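Local coordinates for protein beta-fructofuranosidase (Arabidopsis thaliana, PDB 2OXB) that hydrolyses sucrose, 1-kestose and, less readily, neokestose and levan in the plant cell wall, releasing terminal non-reducing beta-D-fructofuranoside residues, at residues A[23-27]-A[28-32]; A[175-178]-A[179-183]; A[246-249]-A[250-253]. The protein carries 1 engineered substitution. All blocks are in the same frame, centred on the assembly; numbering follows the deposited sequence.

Contact 1 of 3, residues A[23-27]-A[28-32]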
ATOM      1  N   PRO A  23       8.885  -9.406   4.336  1.00 23.05           N
ATOM      2  CA  PRO A  23       8.862  -9.751   2.920  1.00 23.20           C
ATOM      3  C   PRO A  23      10.272  -9.760   2.328  1.00 25.75           C
ATOM      4  O   PRO A  23      11.021  -8.788   2.463  1.00 26.29           O
ATOM      5  CB  PRO A  23       7.998  -8.651   2.334  1.00 22.29           C
ATOM      6  CG  PRO A  23       8.438  -7.462   3.116  1.00 21.85           C
ATOM      7  CD  PRO A  23       8.489  -8.001   4.538  1.00 24.46           C
ATOM      8  N   MET A  24      10.654 -10.865   1.699  1.00 26.22           N
ATOM      9  CA  MET A  24      11.965 -10.926   1.070  1.00 27.98           C
ATOM     10  C   MET A  24      12.064 -12.072   0.081  1.00 29.42           C
ATOM     11  O   MET A  24      11.084 -12.754  -0.224  1.00 30.03           O
ATOM     12  CB  MET A  24      13.081 -11.059   2.111  1.00 27.14           C
ATOM     13  CG  MET A  24      13.272 -12.459   2.651  1.00 25.25           C
ATOM     14  SD  MET A  24      11.813 -12.954   3.505  1.00 27.67           S
ATOM     15  CE  MET A  24      12.522 -13.700   4.973  1.00 22.71           C
ATOM     16  N   ILE A  25      13.275 -12.266  -0.412  1.00 30.93           N
ATOM     17  CA  ILE A  25      13.570 -13.301  -1.375  1.00 32.17           C
ATOM     18  C   ILE A  25      14.832 -14.003  -0.888  1.00 34.10           C
ATOM     19  O   ILE A  25      15.767 -13.362  -0.394  1.00 33.43           O
ATOM     20  CB  ILE A  25      13.774 -12.668  -2.793  1.00 32.86           C
ATOM     21  CG1 ILE A  25      13.956 -13.754  -3.856  1.00 32.33           C
ATOM     22  CG2 ILE A  25      14.985 -11.730  -2.781  1.00 31.94           C
ATOM     23  CD1 ILE A  25      15.377 -14.271  -3.971  1.00 34.41           C
ATOM     24  N   TYR A  26      14.830 -15.326  -1.007  1.00 35.38           N
ATOM     25  CA  TYR A  26      15.954 -16.163  -0.599  1.00 36.25           C
ATOM     26  C   TYR A  26      15.961 -17.392  -1.508  1.00 36.35           C
ATOM     27  O   TYR A  26      14.970 -18.122  -1.588  1.00 34.30           O
ATOM     28  CB  TYR A  26      15.787 -16.602   0.856  1.00 38.54           C
ATOM     29  CG  TYR A  26      16.894 -17.507   1.333  1.00 39.94           C
ATOM     30  CD1 TYR A  26      18.216 -17.095   1.271  1.00 42.12           C
ATOM     31  CD2 TYR A  26      16.624 -18.774   1.841  1.00 41.30           C
ATOM     32  CE1 TYR A  26      19.249 -17.910   1.702  1.00 43.77           C
ATOM     33  CE2 TYR A  26      17.657 -19.606   2.275  1.00 43.14           C
ATOM     34  CZ  TYR A  26      18.971 -19.158   2.200  1.00 43.48           C
ATOM     35  OH  TYR A  26      20.017 -19.938   2.631  1.00 45.36           O
ATOM     36  N   LYS A  27      17.082 -17.627  -2.180  1.00 35.87           N
ATOM     37  CA  LYS A  27      17.173 -18.751  -3.098  1.00 36.70           C
ATOM     38  C   LYS A  27      16.006 -18.661  -4.098  1.00 36.55           C
ATOM     39  O   LYS A  27      15.218 -19.598  -4.248  1.00 38.07           O
ATOM     40  CB  LYS A  27      17.132 -20.087  -2.333  1.00 36.14           C
ATOM     41  CG  LYS A  27      18.388 -20.373  -1.487  1.00 37.41           C
ATOM     42  CD  LYS A  27      18.337 -21.742  -0.793  1.00 33.49           C
ATOM     43  CE  LYS A  27      19.534 -21.970   0.130  1.00 30.17           C
ATOM     44  NZ  LYS A  27      19.458 -23.304   0.798  1.00 26.57           N
ATOM     45  N   GLY A  28      15.896 -17.512  -4.760  1.00 34.83           N
ATOM     46  CA  GLY A  28      14.851 -17.304  -5.747  1.00 34.10           C
ATOM     47  C   GLY A  28      13.425 -17.454  -5.254  1.00 33.63           C
ATOM     48  O   GLY A  28      12.477 -17.221  -5.999  1.00 32.87           O
ATOM     49  N   ILE A  29      13.259 -17.839  -3.996  1.00 34.12           N
ATOM     50  CA  ILE A  29      11.921 -18.016  -3.437  1.00 33.92           C
ATOM     51  C   ILE A  29      11.510 -16.850  -2.530  1.00 32.54           C
ATOM     52  O   ILE A  29      12.170 -16.551  -1.535  1.00 32.72           O
ATOM     53  CB  ILE A  29      11.833 -19.351  -2.653  1.00 35.13           C
ATOM     54  CG1 ILE A  29      11.989 -20.525  -3.630  1.00 35.59           C
ATOM     55  CG2 ILE A  29      10.516 -19.433  -1.895  1.00 34.75           C
ATOM     56  CD1 ILE A  29      12.135 -21.878  -2.967  1.00 39.55           C
ATOM     57  N   TYR A  30      10.415 -16.194  -2.888  1.00 30.78           N
ATOM     58  CA  TYR A  30       9.911 -15.077  -2.115  1.00 29.30           C
ATOM     59  C   TYR A  30       9.245 -15.606  -0.854  1.00 29.48           C
ATOM     60  O   TYR A  30       8.888 -16.788  -0.756  1.00 29.63           O
ATOM     61  CB  TYR A  30       8.909 -14.263  -2.947  1.00 28.85           C
ATOM     62  CG  TYR A  30       9.506 -13.679  -4.213  1.00 27.89           C
ATOM     63  CD1 TYR A  30      10.424 -12.626  -4.150  1.00 28.56           C
ATOM     64  CD2 TYR A  30       9.211 -14.223  -5.465  1.00 25.06           C
ATOM     65  CE1 TYR A  30      11.040 -12.134  -5.296  1.00 27.61           C
ATOM     66  CE2 TYR A  30       9.821 -13.745  -6.620  1.00 25.24           C
ATOM     67  CZ  TYR A  30      10.740 -12.701  -6.533  1.00 28.57           C
ATOM     68  OH  TYR A  30      11.393 -12.242  -7.664  1.00 26.54           O
ATOM     69  N   HIS A  31       9.085 -14.720   0.118  1.00 29.30           N
ATOM     70  CA  HIS A  31       8.462 -15.088   1.378  1.00 28.83           C
ATOM     71  C   HIS A  31       7.510 -13.980   1.833  1.00 27.43           C
ATOM     72  O   HIS A  31       7.720 -12.803   1.542  1.00 26.59           O
ATOM     73  CB  HIS A  31       9.545 -15.324   2.444  1.00 30.77           C
ATOM     74  CG  HIS A  31      10.353 -16.572   2.237  1.00 33.03           C
ATOM     75  ND1 HIS A  31       9.814 -17.838   2.351  1.00 34.29           N
ATOM     76  CD2 HIS A  31      11.671 -16.751   1.975  1.00 33.21           C
ATOM     77  CE1 HIS A  31      10.762 -18.740   2.176  1.00 33.35           C
ATOM     78  NE2 HIS A  31      11.900 -18.108   1.946  1.00 34.75           N
ATOM     79  N   LEU A  32       6.446 -14.382   2.513  1.00 25.64           N
ATOM     80  CA  LEU A  32       5.469 -13.456   3.066  1.00 24.38           C
ATOM     81  C   LEU A  32       4.958 -14.049   4.358  1.00 24.51           C
ATOM     82  O   LEU A  32       4.502 -15.200   4.407  1.00 24.07           O
ATOM     83  CB  LEU A  32       4.258 -13.228   2.150  1.00 20.73           C
ATOM     84  CG  LEU A  32       3.109 -12.435   2.830  1.00 19.69           C
ATOM     85  CD1 LEU A  32       3.473 -10.976   2.946  1.00 17.76           C
ATOM     86  CD2 LEU A  32       1.818 -12.546   2.032  1.00 21.88           C
TER
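Met-24 and His-31, and again Tyr-26 and Ile-29, face each other as antiparallel hydrogen-bonded pairs, with the non-hydrogen-bonded pair of Ile-25 and Tyr-30 between them. The His-31 N to Met-24 O bond measures 2.8 Å, and Tyr-26 N reaches Ile-29 O over 3.0 Å. Lys-27 and Gly-28 fill the corners of a type I' turn, both with positive phi.

Apolar contact is made on the face that carries Ile-25 and Tyr-30. The place of Ile-25 on the strand already sets its CB next to the tyrosine ring, Ile-25 CB lying 3.6 Å from Tyr-30 CD1, and the first torsion, with CG1 opposite the backbone N (chi1 -175°), brings CG1 beside the ring as well. Ile-25 CD1 continues over the turn to 3.4 Å from Gly-28 N. With an alanine here, CG1 and CD1 go, and the contact with Tyr-30 would probably shrink to CB alone while the Gly-28 backbone would lose this aliphatic cover. The ring is also held by its hydroxyl, which bonds to Asp-282.

Sulfur meets an aromatic residue on the other face. The bent chain of Met-24 carries SD to 3.4 Å from His-31 CB, and to 4.9 Å from the imidazole centroid, in an oblique approach. Nearer the turn, Lys-27 CG lies 3.8 Å above the centre of the Tyr-26 ring; the polar ends of both residues continue to the backbone, Lys-27 NZ to Ser-114 O and Tyr-26 OH to Leu-113 O.

Such a tight two-residue beta hairpin here joins strands 15-26 and 29-36 in the first blade of the five-bladed beta-propeller of family 32 glycosidases, the first strand of which carries the active-site residue Asp-19.

Contact 2 of 3, residues A[175-178]-A[179-183]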
ATOM      1  N   THR A 175      22.021   1.496  17.034  1.00 32.65           N
ATOM      2  CA  THR A 175      23.183   1.096  16.261  1.00 33.42           C
ATOM      3  C   THR A 175      23.585  -0.259  16.825  1.00 34.24           C
ATOM      4  O   THR A 175      23.407  -0.519  18.016  1.00 34.44           O
ATOM      5  CB  THR A 175      24.362   2.101  16.414  1.00 33.81           C
ATOM      6  OG1 THR A 175      24.672   2.290  17.802  1.00 34.19           O
ATOM      7  CG2 THR A 175      23.999   3.443  15.792  1.00 33.99           C
ATOM      8  N   SER A 176      24.109  -1.132  15.974  1.00 36.05           N
ATOM      9  CA  SER A 176      24.528  -2.455  16.424  1.00 36.86           C
ATOM     10  C   SER A 176      25.969  -2.727  16.056  1.00 36.95           C
ATOM     11  O   SER A 176      26.405  -2.455  14.940  1.00 37.61           O
ATOM     12  CB  SER A 176      23.639  -3.547  15.817  1.00 39.04           C
ATOM     13  OG  SER A 176      23.962  -4.826  16.328  1.00 38.48           O
ATOM     14  N   LYS A 177      26.705  -3.269  17.015  1.00 37.34           N
ATOM     15  CA  LYS A 177      28.102  -3.603  16.819  1.00 36.25           C
ATOM     16  C   LYS A 177      28.198  -4.646  15.709  1.00 34.74           C
ATOM     17  O   LYS A 177      28.805  -4.401  14.673  1.00 33.33           O
ATOM     18  CB  LYS A 177      28.669  -4.168  18.127  1.00 36.44           C
ATOM     19  CG  LYS A 177      28.224  -3.434  19.395  1.00 33.88           C
ATOM     20  CD  LYS A 177      28.693  -1.990  19.405  1.00 32.33           C
ATOM     21  CE  LYS A 177      28.777  -1.434  20.817  1.00 30.99           C
ATOM     22  NZ  LYS A 177      29.877  -2.038  21.628  1.00 29.00           N
ATOM     23  N   ASP A 178      27.579  -5.803  15.954  1.00 35.59           N
ATOM     24  CA  ASP A 178      27.547  -6.941  15.027  1.00 37.09           C
ATOM     25  C   ASP A 178      26.198  -7.661  15.004  1.00 35.89           C
ATOM     26  O   ASP A 178      26.145  -8.887  15.098  1.00 34.92           O
ATOM     27  CB  ASP A 178      28.626  -7.961  15.396  1.00 39.05           C
ATOM     28  CG  ASP A 178      28.762  -8.152  16.906  1.00 42.20           C
ATOM     29  OD1 ASP A 178      27.715  -8.214  17.615  1.00 39.81           O
ATOM     30  OD2 ASP A 178      29.928  -8.251  17.372  1.00 42.00           O
ATOM     31  N   PHE A 179      25.120  -6.895  14.884  1.00 35.26           N
ATOM     32  CA  PHE A 179      23.769  -7.441  14.835  1.00 35.83           C
ATOM     33  C   PHE A 179      23.436  -8.268  16.071  1.00 37.11           C
ATOM     34  O   PHE A 179      22.678  -9.229  15.993  1.00 37.71           O
ATOM     35  CB  PHE A 179      23.585  -8.309  13.583  1.00 33.39           C
ATOM     36  CG  PHE A 179      22.233  -8.165  12.929  1.00 31.49           C
ATOM     37  CD1 PHE A 179      22.007  -7.170  11.986  1.00 31.17           C
ATOM     38  CD2 PHE A 179      21.189  -9.030  13.249  1.00 31.77           C
ATOM     39  CE1 PHE A 179      20.766  -7.042  11.370  1.00 29.62           C
ATOM     40  CE2 PHE A 179      19.945  -8.904  12.636  1.00 29.76           C
ATOM     41  CZ  PHE A 179      19.735  -7.908  11.695  1.00 29.03           C
ATOM     42  N   LEU A 180      23.997  -7.891  17.211  1.00 39.44           N
ATOM     43  CA  LEU A 180      23.746  -8.604  18.460  1.00 40.76           C
ATOM     44  C   LEU A 180      23.639  -7.604  19.609  1.00 41.76           C
ATOM     45  O   LEU A 180      22.647  -7.582  20.335  1.00 41.34           O
ATOM     46  CB  LEU A 180      24.872  -9.618  18.719  1.00 42.49           C
ATOM     47  CG  LEU A 180      24.740 -10.558  19.923  1.00 42.84           C
ATOM     48  CD1 LEU A 180      25.307 -11.924  19.585  1.00 43.71           C
ATOM     49  CD2 LEU A 180      25.447  -9.949  21.125  1.00 42.61           C
ATOM     50  N   LYS A 181      24.672  -6.784  19.775  1.00 43.73           N
ATOM     51  CA  LYS A 181      24.681  -5.763  20.817  1.00 45.44           C
ATOM     52  C   LYS A 181      24.121  -4.515  20.154  1.00 45.75           C
ATOM     53  O   LYS A 181      24.709  -3.996  19.202  1.00 45.31           O
ATOM     54  CB  LYS A 181      26.111  -5.488  21.284  1.00 47.07           C
ATOM     55  CG  LYS A 181      26.912  -6.736  21.622  1.00 50.26           C
ATOM     56  CD  LYS A 181      28.410  -6.434  21.728  1.00 51.61           C
ATOM     57  CE  LYS A 181      29.222  -7.699  21.997  1.00 52.13           C
ATOM     58  NZ  LYS A 181      30.699  -7.489  21.878  1.00 51.77           N
ATOM     59  N   TRP A 182      22.979  -4.039  20.636  1.00 45.68           N
ATOM     60  CA  TRP A 182      22.390  -2.857  20.039  1.00 46.18           C
ATOM     61  C   TRP A 182      22.362  -1.674  20.998  1.00 47.86           C
ATOM     62  O   TRP A 182      21.737  -1.713  22.063  1.00 47.69           O
ATOM     63  CB  TRP A 182      20.986  -3.166  19.519  1.00 44.78           C
ATOM     64  CG  TRP A 182      20.955  -4.250  18.479  1.00 43.94           C
ATOM     65  CD1 TRP A 182      21.174  -5.573  18.681  1.00 44.38           C
ATOM     66  CD2 TRP A 182      20.684  -4.100  17.078  1.00 43.67           C
ATOM     67  NE1 TRP A 182      21.056  -6.264  17.501  1.00 44.00           N
ATOM     68  CE2 TRP A 182      20.757  -5.382  16.499  1.00 44.09           C
ATOM     69  CE3 TRP A 182      20.389  -3.009  16.258  1.00 44.34           C
ATOM     70  CZ2 TRP A 182      20.543  -5.606  15.135  1.00 44.31           C
ATOM     71  CZ3 TRP A 182      20.177  -3.230  14.898  1.00 44.35           C
ATOM     72  CH2 TRP A 182      20.256  -4.520  14.352  1.00 44.41           C
ATOM     73  N   GLU A 183      23.074  -0.625  20.599  1.00 49.02           N
ATOM     74  CA  GLU A 183      23.168   0.598  21.375  1.00 50.04           C
ATOM     75  C   GLU A 183      22.018   1.510  20.966  1.00 49.64           C
ATOM     76  O   GLU A 183      21.734   1.680  19.776  1.00 48.78           O
ATOM     77  CB  GLU A 183      24.517   1.288  21.113  1.00 51.67           C
ATOM     78  CG  GLU A 183      24.743   2.572  21.919  1.00 53.10           C
ATOM     79  CD  GLU A 183      25.102   2.319  23.382  1.00 53.89           C
ATOM     80  OE1 GLU A 183      24.737   3.167  24.227  1.00 53.11           O
ATOM     81  OE2 GLU A 183      25.760   1.295  23.683  1.00 53.65           O
TER
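Ser-176 sits on one face of the Trp-182 indole, its CB 3.3 Å from the centroid of the six-membered ring and only 13° off the normal, a CH-pi contact. In the plane of the indole, at its edge, lies Phe-179 CD2. The phenylalanine ring in turn offers a face to that edge, with Trp-182 CZ2 3.7 Å above its centre, and it also meets Trp-157 edge-to-face.

With OG opposite the backbone N (chi1 -175°), Ser-176 swings its hydroxyl across the indole and into the turn. There OG donates to Lys-181 O over 3.1 Å and receives a weak bond from Leu-180 N. The Lys-181 carbonyl is gripped twice: Lys-177 N approaches almost in line with C=O, 3.0 Å from O, while the serine hydroxyl comes from above the carbonyl plane, 61° out of it.

These bonds close the beta hairpin between strands 168-176 and 182-192, with Phe-179 at its bend in a left-handed backbone conformation. Thr-175 and Glu-183 pair antiparallel below the turn, through Glu-183 N to Thr-175 O at 2.6 Å and a weak bond in return.

On the face of this pair the threonine and glutamate run side by side, Thr-175 OG1 lying 3.5 Å from Glu-183 CB. The aliphatic parts of Lys-177 and Lys-181 cross at about a right angle, Lys-177 CG being 3.5 Å from Lys-181 CB.

Contact 3 of 3, residues A[246-249]-A[250-253]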
ATOM      1  N   THR A 246      17.319  13.365   2.178  1.00 34.34           N
ATOM      2  CA  THR A 246      18.713  12.936   2.164  1.00 35.19           C
ATOM      3  C   THR A 246      18.990  12.257   3.505  1.00 35.53           C
ATOM      4  O   THR A 246      18.115  12.208   4.360  1.00 34.71           O
ATOM      5  CB  THR A 246      19.660  14.151   1.976  1.00 36.09           C
ATOM      6  OG1 THR A 246      18.964  15.201   1.284  1.00 36.18           O
ATOM      7  CG2 THR A 246      20.887  13.753   1.149  1.00 35.13           C
ATOM      8  N   TYR A 247      20.191  11.728   3.694  1.00 36.06           N
ATOM      9  CA  TYR A 247      20.506  11.064   4.949  1.00 39.69           C
ATOM     10  C   TYR A 247      21.902  11.383   5.428  1.00 41.75           C
ATOM     11  O   TYR A 247      22.851  10.677   5.090  1.00 42.24           O
ATOM     12  CB  TYR A 247      20.355   9.552   4.793  1.00 40.24           C
ATOM     13  CG  TYR A 247      20.847   8.738   5.971  1.00 40.30           C
ATOM     14  CD1 TYR A 247      20.205   8.786   7.209  1.00 41.21           C
ATOM     15  CD2 TYR A 247      21.948   7.902   5.835  1.00 40.57           C
ATOM     16  CE1 TYR A 247      20.655   8.006   8.284  1.00 39.54           C
ATOM     17  CE2 TYR A 247      22.407   7.130   6.892  1.00 39.48           C
ATOM     18  CZ  TYR A 247      21.767   7.177   8.107  1.00 39.64           C
ATOM     19  OH  TYR A 247      22.249   6.382   9.129  1.00 37.45           O
ATOM     20  N   ASP A 248      22.039  12.446   6.210  1.00 43.58           N
ATOM     21  CA  ASP A 248      23.357  12.792   6.709  1.00 46.98           C
ATOM     22  C   ASP A 248      23.791  11.656   7.618  1.00 49.37           C
ATOM     23  O   ASP A 248      23.259  11.471   8.720  1.00 50.77           O
ATOM     24  CB  ASP A 248      23.334  14.109   7.487  1.00 47.71           C
ATOM     25  CG  ASP A 248      24.729  14.566   7.911  1.00 47.78           C
ATOM     26  OD1 ASP A 248      24.838  15.638   8.542  1.00 47.22           O
ATOM     27  OD2 ASP A 248      25.716  13.859   7.614  1.00 46.78           O
ATOM     28  N   ARG A 249      24.751  10.880   7.133  1.00 50.32           N
ATOM     29  CA  ARG A 249      25.270   9.747   7.874  1.00 51.68           C
ATOM     30  C   ARG A 249      25.908  10.212   9.183  1.00 51.95           C
ATOM     31  O   ARG A 249      26.028   9.439  10.131  1.00 51.08           O
ATOM     32  CB  ARG A 249      26.288   9.014   7.004  1.00 53.39           C
ATOM     33  CG  ARG A 249      25.997   9.172   5.518  1.00 55.20           C
ATOM     34  CD  ARG A 249      26.761   8.173   4.673  1.00 57.11           C
ATOM     35  NE  ARG A 249      25.884   7.143   4.109  1.00 57.55           N
ATOM     36  CZ  ARG A 249      25.269   6.202   4.819  1.00 56.80           C
ATOM     37  NH1 ARG A 249      25.427   6.147   6.135  1.00 57.41           N
ATOM     38  NH2 ARG A 249      24.502   5.313   4.207  1.00 55.89           N
ATOM     39  N   VAL A 250      26.301  11.482   9.236  1.00 52.43           N
ATOM     40  CA  VAL A 250      26.920  12.043  10.432  1.00 53.86           C
ATOM     41  C   VAL A 250      25.958  12.012  11.617  1.00 54.00           C
ATOM     42  O   VAL A 250      26.138  11.219  12.542  1.00 54.74           O
ATOM     43  CB  VAL A 250      27.389  13.502  10.192  1.00 55.13           C
ATOM     44  CG1 VAL A 250      28.049  14.066  11.452  1.00 54.46           C
ATOM     45  CG2 VAL A 250      28.368  13.542   9.021  1.00 55.03           C
ATOM     46  N   LYS A 251      24.938  12.867  11.591  1.00 53.45           N
ATOM     47  CA  LYS A 251      23.954  12.919  12.673  1.00 53.06           C
ATOM     48  C   LYS A 251      22.900  11.811  12.577  1.00 52.67           C
ATOM     49  O   LYS A 251      21.917  11.812  13.322  1.00 51.88           O
ATOM     50  CB  LYS A 251      23.273  14.292  12.696  1.00 53.72           C
ATOM     51  CG  LYS A 251      24.179  15.419  13.189  1.00 54.40           C
ATOM     52  CD  LYS A 251      23.702  16.777  12.699  1.00 54.10           C
ATOM     53  CE  LYS A 251      24.540  17.902  13.283  1.00 55.13           C
ATOM     54  NZ  LYS A 251      26.002  17.691  13.090  1.00 55.27           N
ATOM     55  N   ASP A 252      23.117  10.874  11.655  1.00 52.24           N
ATOM     56  CA  ASP A 252      22.219   9.745  11.457  1.00 51.55           C
ATOM     57  C   ASP A 252      20.768  10.218  11.411  1.00 50.59           C
ATOM     58  O   ASP A 252      19.850   9.537  11.888  1.00 49.19           O
ATOM     59  CB  ASP A 252      22.405   8.738  12.597  1.00 54.05           C
ATOM     60  CG  ASP A 252      23.837   8.720  13.144  1.00 56.77           C
ATOM     61  OD1 ASP A 252      24.796   8.783  12.340  1.00 58.73           O
ATOM     62  OD2 ASP A 252      24.005   8.635  14.382  1.00 56.24           O
ATOM     63  N   LYS A 253      20.564  11.393  10.832  1.00 48.95           N
ATOM     64  CA  LYS A 253      19.228  11.954  10.754  1.00 47.21           C
ATOM     65  C   LYS A 253      18.699  11.970   9.341  1.00 45.65           C
ATOM     66  O   LYS A 253      19.457  11.976   8.374  1.00 45.09           O
ATOM     67  CB  LYS A 253      19.216  13.381  11.311  1.00 46.49           C
ATOM     68  CG  LYS A 253      17.833  14.020  11.325  1.00 45.72           C
ATOM     69  CD  LYS A 253      17.872  15.449  11.849  1.00 45.63           C
ATOM     70  CE  LYS A 253      16.467  16.025  11.974  1.00 45.82           C
ATOM     71  NZ  LYS A 253      15.715  15.959  10.682  1.00 46.03           N
TER
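Beyond Asp-248 the chain turns back on itself so that Lys-253 N returns to Asp-248 O in a weak bond of 3.4 Å, and Asp-252, with positive phi and psi, takes the left-handed conformation. The result is a beta hairpin joining strands 240-248 and 253-256, held further on by backbone bonds between Thr-246 and Val-255, and its connection opens with an Asx turn: the carboxylate of Asp-248 accepts the N-H two residues on.

In that turn Val-250 N lies 2.9 Å from Asp-248 OD2, with an N-H...O angle of 151°, and it comes from above the carboxylate plane, 59° out of it. The carboxylate can fold over the turn because its CG stands opposite the backbone N (chi1 -175°). The same group crosses the valine side chain obliquely, Asp-248 OD2 being 3.0 Å from Val-250 CG2.

The ring of Tyr-247 lies alongside the returning backbone. Tyr-247 CE1 is 3.8 Å from Asp-252 C and Tyr-247 CD1 is 3.5 Å from Lys-253 O, so one side of the ring follows the end of the loop. Arg-249 packs against the other side, where Tyr-247 CD2 is 3.8 Å above the guanidinium plane; the tyrosine thus presents its edge to the flat of the guanidinium.

Polar ends reach beyond the hairpin. Lys-253 NZ bonds to His-190. The Tyr-247 hydroxyl and the Asp-252 carboxylate share one nitrogen: Arg-158 NH1 makes a salt bridge to Asp-252 OD1 and a weak hydrogen bond to Tyr-247 OH.

In the fold
The three contacts follow one another along the chain, each closing before the next opens, and all lie in the N-terminal domain. They occupy the first, third and fourth of its five successive antiparallel or mostly antiparallel sheets, as expected for the blades of a beta-propeller. Contact 1 ends the hairpin that includes the strand of the active-site Asp-19; its centre is about 25 Å from that of contact 2 and about 30 Å from that of contact 3. Contacts 2 and 3 are surface turns away from the annotated sites, with centres 18 Å apart and nearest atoms about 5 Å apart. Strand 182-192, which begins in contact 2, also supplies His-190 to contact 3, linking neighbouring sheets.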